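Local coordinates for CG4930 (Drosophila melanogaster, PDB 3ISM), which inhibits the nuclease EndoG by forming a complex with it, and probably acts as a ribonuclease inhibitor, at residues C[122-127]-C[159-164]; C[220-225]-C[278-283]; C[254-259]-C[297-302]. The protein carries 1 engineered substitution. All coordinates share one frame; numbering follows the deposited sequence.

Contact 1: C[122-127]-C[159-164]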
loop_
_atom_site.group_PDB
_atom_site.type_symbol
_atom_site.label_atom_id
_atom_site.label_comp_id
_atom_site.label_asym_id
_atom_site.label_seq_id
_atom_site.Cartn_x
_atom_site.Cartn_y
_atom_site.Cartn_z
ATOM N N GLU C 122 44.454 -5.153 -35.487
ATOM C CA GLU C 122 45.200 -4.017 -34.931
ATOM C C GLU C 122 44.440 -2.699 -35.062
ATOM O O GLU C 122 45.014 -1.674 -35.434
ATOM C CB GLU C 122 46.617 -3.921 -35.537
ATOM C CG GLU C 122 47.599 -4.970 -34.998
ATOM C CD GLU C 122 49.042 -4.715 -35.429
ATOM O OE1 GLU C 122 49.714 -3.839 -34.827
ATOM O OE2 GLU C 122 49.507 -5.402 -36.368
ATOM N N LEU C 123 43.142 -2.751 -34.764
ATOM C CA LEU C 123 42.292 -1.558 -34.682
ATOM C C LEU C 123 42.347 -0.981 -33.262
ATOM O O LEU C 123 41.350 -0.988 -32.522
ATOM C CB LEU C 123 40.854 -1.901 -35.090
ATOM C CG LEU C 123 40.670 -2.374 -36.537
ATOM C CD1 LEU C 123 39.212 -2.667 -36.836
ATOM C CD2 LEU C 123 41.229 -1.337 -37.513
ATOM N N LEU C 124 43.525 -0.485 -32.894
ATOM C CA LEU C 124 43.825 -0.168 -31.501
ATOM C C LEU C 124 43.138 1.099 -30.998
ATOM O O LEU C 124 42.857 1.210 -29.800
ATOM C CB LEU C 124 45.345 -0.112 -31.257
ATOM C CG LEU C 124 46.117 -1.429 -31.446
ATOM C CD1 LEU C 124 47.562 -1.316 -30.951
ATOM C CD2 LEU C 124 45.407 -2.579 -30.752
ATOM N N ASP C 125 42.865 2.046 -31.897
ATOM C CA ASP C 125 42.098 3.235 -31.517
ATOM C C ASP C 125 40.689 2.831 -31.106
ATOM O O ASP C 125 40.215 3.230 -30.043
ATOM C CB ASP C 125 42.059 4.281 -32.636
ATOM C CG ASP C 125 43.402 4.966 -32.845
ATOM O OD1 ASP C 125 44.222 5.010 -31.900
ATOM O OD2 ASP C 125 43.642 5.461 -33.967
ATOM N N PHE C 126 40.033 2.016 -31.930
ATOM C CA PHE C 126 38.709 1.467 -31.582
ATOM C C PHE C 126 38.753 0.671 -30.261
ATOM O O PHE C 126 37.834 0.773 -29.451
ATOM C CB PHE C 126 38.148 0.609 -32.721
ATOM C CG PHE C 126 36.748 0.093 -32.471
ATOM C CD1 PHE C 126 35.640 0.906 -32.683
ATOM C CD2 PHE C 126 36.538 -1.219 -32.044
ATOM C CE1 PHE C 126 34.349 0.429 -32.459
ATOM C CE2 PHE C 126 35.247 -1.698 -31.822
ATOM C CZ PHE C 126 34.156 -0.871 -32.020
ATOM N N TRP C 127 39.817 -0.098 -30.045
ATOM C CA TRP C 127 39.972 -0.847 -28.797
ATOM C C TRP C 127 40.064 0.123 -27.623
ATOM O O TRP C 127 39.285 0.021 -26.695
ATOM C CB TRP C 127 41.174 -1.803 -28.851
ATOM C CG TRP C 127 41.567 -2.447 -27.534
ATOM C CD1 TRP C 127 42.768 -2.317 -26.894
ATOM C CD2 TRP C 127 40.762 -3.297 -26.698
ATOM N NE1 TRP C 127 42.770 -3.035 -25.720
ATOM C CE2 TRP C 127 41.553 -3.652 -25.579
ATOM C CE3 TRP C 127 39.454 -3.799 -26.786
ATOM C CZ2 TRP C 127 41.080 -4.481 -24.561
ATOM C CZ3 TRP C 127 38.982 -4.617 -25.768
ATOM C CH2 TRP C 127 39.794 -4.957 -24.675
ATOM N N ALA C 159 42.384 -6.192 -20.226
ATOM C CA ALA C 159 43.837 -6.199 -20.037
ATOM C C ALA C 159 44.574 -6.666 -21.274
ATOM O O ALA C 159 45.242 -7.699 -21.249
ATOM C CB ALA C 159 44.227 -7.065 -18.842
ATOM N N HIS C 160 44.464 -5.895 -22.349
ATOM C CA HIS C 160 45.100 -6.224 -23.612
ATOM C C HIS C 160 45.563 -4.946 -24.282
ATOM O O HIS C 160 44.893 -3.910 -24.167
ATOM C CB HIS C 160 44.126 -6.988 -24.522
ATOM C CG HIS C 160 43.837 -8.379 -24.049
ATOM N ND1 HIS C 160 42.790 -8.672 -23.202
ATOM C CD2 HIS C 160 44.498 -9.545 -24.248
ATOM C CE1 HIS C 160 42.800 -9.964 -22.921
ATOM N NE2 HIS C 160 43.823 -10.518 -23.548
ATOM N N ALA C 161 46.707 -5.036 -24.966
ATOM C CA ALA C 161 47.286 -3.924 -25.737
ATOM C C ALA C 161 47.654 -2.709 -24.874
ATOM O O ALA C 161 47.437 -1.561 -25.262
ATOM C CB ALA C 161 46.361 -3.524 -26.904
ATOM N N GLY C 162 48.211 -2.976 -23.702
ATOM C CA GLY C 162 48.561 -1.919 -22.758
ATOM C C GLY C 162 47.397 -1.257 -22.025
ATOM O O GLY C 162 47.609 -0.302 -21.287
ATOM N N CYS C 163 46.177 -1.751 -22.211
ATOM C CA CYS C 163 45.003 -1.174 -21.531
ATOM C C CYS C 163 44.630 -1.904 -20.256
ATOM O O CYS C 163 45.020 -3.040 -20.051
ATOM C CB CYS C 163 43.783 -1.192 -22.448
ATOM S SG CYS C 163 43.922 -0.121 -23.869
ATOM N N THR C 164 43.862 -1.234 -19.402
ATOM C CA THR C 164 43.250 -1.865 -18.245
ATOM C C THR C 164 41.796 -1.380 -18.156
ATOM O O THR C 164 41.415 -0.409 -18.822
ATOM C CB THR C 164 44.011 -1.561 -16.920
ATOM O OG1 THR C 164 44.111 -0.147 -16.735
ATOM C CG2 THR C 164 45.422 -2.165 -16.913
#
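Trp127, reaching out from the first turn of helix 124-132, pushes the five-membered end of its indole into the hollow of a tight turn formed by His160 to Cys163. With CG anti to the backbone N (chi1 170°), the ring points at the loop and its N-H leads. NE1 donates to His160 O at 2.8 Å, with an N-H...O angle of 156°. The oxygen sits at the ring's edge, 14° out of the indole plane, whereas the donor stands well above the carbonyl plane of His160. The backbone N of Cys163 reaches the same oxygen from the other face of that plane at 3.2 Å, so the carbonyl is held by the indole and by the turn together.

Three small bumps line the hollow. The methyl of Ala161 meets Trp127 CD1 at 3.8 Å, and Cys163 SG approaches NE1 obliquely at 3.6 Å, a cysteine sulfur-aromatic contact. Farther round, CB of His160 rests against CZ2 of Trp127 while its imidazole turns away. Leu124, one turn earlier, brings CD2 to 4.1 Å from Ala161 CB, beside the indole. Arg115 of helix 104-120 also touches the Trp127 side chain. A tryptophan edge set against a type I' beta turn thus fastens the loop to helix 124-132, in the helical Ku C-terminal-like fold.

Contact 2: C[220-225]-C[278-283]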
loop_
_atom_site.group_PDB
_atom_site.type_symbol
_atom_site.label_atom_id
_atom_site.label_comp_id
_atom_site.label_asym_id
_atom_site.label_seq_id
_atom_site.Cartn_x
_atom_site.Cartn_y
_atom_site.Cartn_z
ATOM N N GLU C 220 -9.739 28.040 30.795
ATOM C CA GLU C 220 -8.379 27.515 30.692
ATOM C C GLU C 220 -8.045 26.586 31.855
ATOM O O GLU C 220 -7.071 25.838 31.803
ATOM C CB GLU C 220 -7.361 28.650 30.570
ATOM C CG GLU C 220 -7.396 29.338 29.215
ATOM C CD GLU C 220 -6.564 30.600 29.173
ATOM O OE1 GLU C 220 -5.339 30.520 29.405
ATOM O OE2 GLU C 220 -7.138 31.675 28.894
ATOM N N GLU C 221 -8.868 26.649 32.899
ATOM C CA GLU C 221 -8.838 25.688 33.994
ATOM C C GLU C 221 -9.354 24.342 33.483
ATOM O O GLU C 221 -8.833 23.286 33.848
ATOM C CB GLU C 221 -9.707 26.198 35.148
ATOM C CG GLU C 221 -9.613 25.396 36.444
ATOM C CD GLU C 221 -10.345 26.068 37.597
ATOM O OE1 GLU C 221 -11.251 25.434 38.182
ATOM O OE2 GLU C 221 -10.020 27.236 37.912
ATOM N N TYR C 222 -10.378 24.403 32.633
ATOM C CA TYR C 222 -10.921 23.237 31.938
ATOM C C TYR C 222 -9.914 22.715 30.920
ATOM O O TYR C 222 -9.718 21.505 30.795
ATOM C CB TYR C 222 -12.248 23.611 31.249
ATOM C CG TYR C 222 -12.762 22.634 30.201
ATOM C CD1 TYR C 222 -13.716 21.667 30.526
ATOM C CD2 TYR C 222 -12.323 22.699 28.878
ATOM C CE1 TYR C 222 -14.197 20.778 29.562
ATOM C CE2 TYR C 222 -12.792 21.810 27.915
ATOM C CZ TYR C 222 -13.728 20.858 28.261
ATOM O OH TYR C 222 -14.192 19.986 27.302
ATOM N N ARG C 223 -9.291 23.646 30.195
ATOM C CA ARG C 223 -8.326 23.326 29.147
ATOM C C ARG C 223 -7.103 22.599 29.685
ATOM O O ARG C 223 -6.735 21.541 29.174
ATOM C CB ARG C 223 -7.878 24.592 28.415
ATOM C CG ARG C 223 -8.841 25.091 27.359
ATOM C CD ARG C 223 -8.093 25.868 26.289
ATOM N NE ARG C 223 -8.995 26.447 25.299
ATOM C CZ ARG C 223 -9.270 27.743 25.208
ATOM N NH1 ARG C 223 -8.709 28.607 26.044
ATOM N NH2 ARG C 223 -10.104 28.177 24.273
ATOM N N THR C 224 -6.483 23.173 30.716
ATOM C CA THR C 224 -5.270 22.613 31.311
ATOM C C THR C 224 -5.536 21.218 31.879
ATOM O O THR C 224 -4.709 20.318 31.732
ATOM C CB THR C 224 -4.686 23.541 32.404
ATOM O OG1 THR C 224 -4.707 24.896 31.939
ATOM C CG2 THR C 224 -3.247 23.154 32.740
ATOM N N LEU C 225 -6.705 21.047 32.497
ATOM C CA LEU C 225 -7.130 19.749 33.024
ATOM C C LEU C 225 -7.328 18.725 31.904
ATOM O O LEU C 225 -7.034 17.540 32.076
ATOM C CB LEU C 225 -8.418 19.897 33.840
ATOM C CG LEU C 225 -8.816 18.741 34.764
ATOM C CD1 LEU C 225 -7.843 18.605 35.931
ATOM C CD2 LEU C 225 -10.233 18.933 35.278
ATOM N N GLN C 278 -18.849 26.958 24.943
ATOM C CA GLN C 278 -18.450 26.826 23.543
ATOM C C GLN C 278 -17.343 25.780 23.367
ATOM O O GLN C 278 -17.375 24.989 22.417
ATOM C CB GLN C 278 -18.029 28.176 22.955
ATOM C CG GLN C 278 -17.927 28.174 21.426
ATOM C CD GLN C 278 -17.621 29.538 20.837
ATOM O OE1 GLN C 278 -17.009 30.390 21.485
ATOM N NE2 GLN C 278 -18.041 29.750 19.592
ATOM N N GLU C 279 -16.383 25.770 24.292
ATOM C CA GLU C 279 -15.307 24.797 24.207
ATOM C C GLU C 279 -15.713 23.406 24.695
ATOM O O GLU C 279 -15.300 22.399 24.108
ATOM C CB GLU C 279 -14.023 25.308 24.868
ATOM C CG GLU C 279 -13.382 26.500 24.133
ATOM C CD GLU C 279 -13.597 26.483 22.621
ATOM O OE1 GLU C 279 -13.279 25.460 21.966
ATOM O OE2 GLU C 279 -14.079 27.505 22.086
ATOM N N TYR C 280 -16.549 23.344 25.729
ATOM C CA TYR C 280 -17.098 22.067 26.160
ATOM C C TYR C 280 -17.946 21.450 25.037
ATOM O O TYR C 280 -17.831 20.252 24.772
ATOM C CB TYR C 280 -17.877 22.198 27.471
ATOM C CG TYR C 280 -18.766 21.016 27.776
ATOM C CD1 TYR C 280 -18.257 19.714 27.815
ATOM C CD2 TYR C 280 -20.115 21.197 28.033
ATOM C CE1 TYR C 280 -19.085 18.633 28.075
ATOM C CE2 TYR C 280 -20.942 20.124 28.311
ATOM C CZ TYR C 280 -20.426 18.849 28.329
ATOM O OH TYR C 280 -21.263 17.795 28.602
ATOM N N LYS C 281 -18.751 22.262 24.351
ATOM C CA LYS C 281 -19.512 21.767 23.193
ATOM C C LYS C 281 -18.594 21.195 22.102
ATOM O O LYS C 281 -18.832 20.091 21.601
ATOM C CB LYS C 281 -20.470 22.830 22.606
ATOM C CG LYS C 281 -21.259 22.300 21.397
ATOM C CD LYS C 281 -22.203 23.301 20.760
ATOM C CE LYS C 281 -22.684 22.772 19.413
ATOM N NZ LYS C 281 -23.871 23.518 18.893
ATOM N N GLY C 282 -17.541 21.938 21.757
ATOM C CA GLY C 282 -16.581 21.488 20.751
ATOM C C GLY C 282 -15.987 20.124 21.051
ATOM O O GLY C 282 -15.928 19.255 20.170
ATOM N N ASP C 283 -15.550 19.930 22.296
ATOM C CA ASP C 283 -14.992 18.643 22.727
ATOM C C ASP C 283 -16.046 17.544 22.758
ATOM O O ASP C 283 -15.754 16.402 22.393
ATOM C CB ASP C 283 -14.318 18.764 24.096
ATOM C CG ASP C 283 -12.921 19.340 24.009
ATOM O OD1 ASP C 283 -12.163 18.937 23.093
ATOM O OD2 ASP C 283 -12.579 20.188 24.860
#
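Helix 220-225 and helix 278-283 run in roughly the same direction, 31° apart, with their axes 11.0 Å from each other at closest approach and Tyr222 facing Tyr280. That spacing is bridged chiefly by Tyr222. Its CG lies anti to the backbone N (chi1 165°), which sends the phenol straight across, and OH donates to Asp283 OD2 at 2.9 Å. The carboxylate oxygen lies at the edge of the phenol ring, near its plane, and is approached on its anti side, 21° out of the carboxylate plane. On the way the hydroxyl passes the backbone of the second helix, 3.8 Å from Tyr280 CA. The Tyr280 ring presents its edge to the hydroxyl, CD1 lying 4.1 Å from Tyr222 OH, and its own hydroxyl bonds to Arg253 of helix 238-261, the helix whose Ile248 and Ala252 also pack on Tyr222.

Glu279 is modelled in two conformers; in the one described, Arg223 NH2 comes near its CG. A phenylalanine in place of Tyr222 would probably keep much of the ring packing but leave Asp283 OD2 without this hydroxyl donor and the two segments without the hydrogen bond that joins them.

Asp283 also packs against Arg93 of the CG8862 chain. The chemistry implies one specific hydrogen bond carried by a long phenol, with little apolar packing between the segments themselves; helix 238-261 supplies apolar cover for the ring.

Contact 3: C[254-259]-C[297-302]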
loop_
_atom_site.group_PDB
_atom_site.type_symbol
_atom_site.label_atom_id
_atom_site.label_comp_id
_atom_site.label_asym_id
_atom_site.label_seq_id
_atom_site.Cartn_x
_atom_site.Cartn_y
_atom_site.Cartn_z
ATOM N N GLU C 254 -21.133 21.704 35.709
ATOM C CA GLU C 254 -21.475 22.110 37.078
ATOM C C GLU C 254 -21.040 23.537 37.452
ATOM O O GLU C 254 -21.723 24.212 38.229
ATOM C CB GLU C 254 -20.965 21.090 38.103
ATOM C CG GLU C 254 -21.838 19.831 38.227
ATOM C CD GLU C 254 -23.052 20.001 39.154
ATOM O OE1 GLU C 254 -23.387 21.146 39.541
ATOM O OE2 GLU C 254 -23.678 18.973 39.502
ATOM N N ILE C 255 -19.911 23.991 36.907
ATOM C CA ILE C 255 -19.471 25.374 37.133
ATOM C C ILE C 255 -20.316 26.372 36.315
ATOM O O ILE C 255 -20.621 27.469 36.800
ATOM C CB ILE C 255 -17.933 25.559 36.907
ATOM C CG1 ILE C 255 -17.510 27.021 37.113
ATOM C CG2 ILE C 255 -17.515 25.062 35.542
ATOM C CD1 ILE C 255 -16.027 27.291 36.880
ATOM N N ILE C 256 -20.695 25.978 35.091
ATOM C CA ILE C 256 -21.591 26.769 34.237
ATOM C C ILE C 256 -22.910 27.046 34.976
ATOM O O ILE C 256 -23.393 28.179 35.003
ATOM C CB ILE C 256 -21.867 26.057 32.875
ATOM C CG1 ILE C 256 -20.600 26.027 32.010
ATOM C CG2 ILE C 256 -23.004 26.741 32.106
ATOM C CD1 ILE C 256 -20.700 25.143 30.761
ATOM N N TRP C 257 -23.459 25.999 35.593
ATOM C CA TRP C 257 -24.670 26.092 36.399
ATOM C C TRP C 257 -24.478 26.972 37.645
ATOM O O TRP C 257 -25.427 27.596 38.109
ATOM C CB TRP C 257 -25.161 24.694 36.796
ATOM C CG TRP C 257 -26.644 24.619 37.055
ATOM C CD1 TRP C 257 -27.297 24.972 38.204
ATOM C CD2 TRP C 257 -27.654 24.153 36.149
ATOM N NE1 TRP C 257 -28.647 24.760 38.068
ATOM C CE2 TRP C 257 -28.896 24.257 36.818
ATOM C CE3 TRP C 257 -27.633 23.662 34.836
ATOM C CZ2 TRP C 257 -30.104 23.885 36.220
ATOM C CZ3 TRP C 257 -28.834 23.291 34.243
ATOM C CH2 TRP C 257 -30.054 23.407 34.936
ATOM N N LYS C 258 -23.257 27.014 38.179
ATOM C CA LYS C 258 -22.931 27.914 39.292
ATOM C C LYS C 258 -22.833 29.364 38.820
ATOM O O LYS C 258 -23.496 30.245 39.372
ATOM C CB LYS C 258 -21.627 27.497 39.988
ATOM C CG LYS C 258 -21.801 26.880 41.374
ATOM C CD LYS C 258 -21.850 25.362 41.339
ATOM C CE LYS C 258 -21.935 24.787 42.750
ATOM N NZ LYS C 258 -21.665 23.325 42.763
ATOM N N LEU C 259 -22.014 29.591 37.790
ATOM C CA LEU C 259 -21.789 30.920 37.206
ATOM C C LEU C 259 -23.085 31.661 36.873
ATOM O O LEU C 259 -23.184 32.879 37.049
ATOM C CB LEU C 259 -20.941 30.798 35.934
ATOM C CG LEU C 259 -19.427 30.598 36.076
ATOM C CD1 LEU C 259 -18.866 29.808 34.883
ATOM C CD2 LEU C 259 -18.707 31.933 36.241
ATOM N N PHE C 297 -30.698 21.258 26.769
ATOM C CA PHE C 297 -32.123 21.559 26.873
ATOM C C PHE C 297 -32.522 21.956 28.288
ATOM O O PHE C 297 -33.340 22.867 28.473
ATOM C CB PHE C 297 -32.956 20.354 26.442
ATOM C CG PHE C 297 -33.214 20.288 24.969
ATOM C CD1 PHE C 297 -34.308 20.942 24.413
ATOM C CD2 PHE C 297 -32.376 19.555 24.136
ATOM C CE1 PHE C 297 -34.558 20.877 23.050
ATOM C CE2 PHE C 297 -32.614 19.482 22.765
ATOM C CZ PHE C 297 -33.709 20.144 22.220
ATOM N N ASN C 298 -31.953 21.261 29.277
ATOM C CA ASN C 298 -32.161 21.598 30.691
ATOM C C ASN C 298 -31.609 22.981 31.035
ATOM O O ASN C 298 -32.257 23.752 31.747
ATOM C CB ASN C 298 -31.523 20.547 31.610
ATOM C CG ASN C 298 -32.113 19.155 31.425
ATOM O OD1 ASN C 298 -31.377 18.174 31.300
ATOM N ND2 ASN C 298 -33.440 19.062 31.417
ATOM N N LEU C 299 -30.414 23.287 30.524
ATOM C CA LEU C 299 -29.798 24.592 30.741
ATOM C C LEU C 299 -30.614 25.723 30.113
ATOM O O LEU C 299 -30.835 26.752 30.760
ATOM C CB LEU C 299 -28.355 24.625 30.244
ATOM C CG LEU C 299 -27.630 25.977 30.290
ATOM C CD1 LEU C 299 -27.498 26.489 31.711
ATOM C CD2 LEU C 299 -26.260 25.893 29.637
ATOM N N ARG C 300 -31.059 25.523 28.871
ATOM C CA ARG C 300 -31.914 26.496 28.177
ATOM C C ARG C 300 -33.186 26.819 28.963
ATOM O O ARG C 300 -33.538 27.989 29.127
ATOM C CB ARG C 300 -32.302 25.996 26.783
ATOM C CG ARG C 300 -33.422 26.822 26.122
ATOM C CD ARG C 300 -34.127 26.058 25.026
ATOM N NE ARG C 300 -35.007 25.036 25.572
ATOM C CZ ARG C 300 -35.841 24.294 24.852
ATOM N NH1 ARG C 300 -35.916 24.452 23.535
ATOM N NH2 ARG C 300 -36.604 23.388 25.457
ATOM N N ASP C 301 -33.859 25.772 29.440
ATOM C CA ASP C 301 -35.094 25.910 30.225
ATOM C C ASP C 301 -34.871 26.678 31.530
ATOM O O ASP C 301 -35.743 27.426 31.974
ATOM C CB ASP C 301 -35.706 24.533 30.523
ATOM C CG ASP C 301 -36.239 23.836 29.275
ATOM O OD1 ASP C 301 -36.132 24.409 28.162
ATOM O OD2 ASP C 301 -36.762 22.707 29.407
ATOM N N GLU C 302 -33.700 26.488 32.133
ATOM C CA GLU C 302 -33.326 27.221 33.339
ATOM C C GLU C 302 -32.905 28.669 33.035
ATOM O O GLU C 302 -33.145 29.569 33.841
ATOM C CB GLU C 302 -32.235 26.471 34.112
ATOM C CG GLU C 302 -32.126 26.860 35.595
ATOM C CD GLU C 302 -33.449 26.764 36.347
ATOM O OE1 GLU C 302 -34.193 25.779 36.144
ATOM O OE2 GLU C 302 -33.739 27.679 37.151
#
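Trp257 projects from helix 254-259 onto the neighbouring helix 297-302, in a parallel helix pair of the all-helical bundle that makes up this half of the inhibitor. The two short segments are inclined by only 4°, and their axes stay 11.9 Å apart, a wide separation that the indole and two side chains of the second helix, Leu299 and Glu302, do most to fill.

The indole carries the largest share. Its CG is anti to the backbone N (chi1 -154°), which swings the six-membered ring across the gap to the backbone of the other helix. CZ3 approaches Leu299 CA at 3.9 Å, and CH2 lies at the same distance from Asn298 O. Phe261, one turn further along helix 238-261, meets the indole with its ring, the two planes inclined at about 55°.

Leu299 works on two fronts. Its CD1 touches Trp257 CE3, while CD2 meets Ile256 CG2 at 4.2 Å, the two side chains crossing at about a right angle. Ile256 and Leu299 are both buried, and helix 267-287 closes over them through Leu276 and Leu277, making this the inner side of the interface.

Glu302, one turn after Asn298, borders the indole on the outer side. It lends its aliphatic part to the contact, CB as well as CG lying against the six-membered ring, while its carboxylate makes a weak, long ion pair with Lys306. Phe261 touches this side chain too. With CG anti to the backbone N, Glu302 CG rests 3.7 Å from Trp257 CZ2.

Contact 1 lies far from the others, its centre 82 Å from that of contact 2 and on the opposite side of the chain's centre. It is a surface contact that fastens a loop to a helix, and a main-chain carbonyl is its polar anchor. Contacts 2 and 3 belong to one helical bundle, with centres 16 Å apart. Their segments interleave along the chain: helix 267-287 is a partner in contact 2 and packs beside contact 3, while helix 238-261 does the reverse. Each is partly buried, yet contact 2 ties its helices through a side-chain hydrogen bond close to the CG8862 chain, whereas contact 3 relies on apolar and aromatic packing untouched by another subunit.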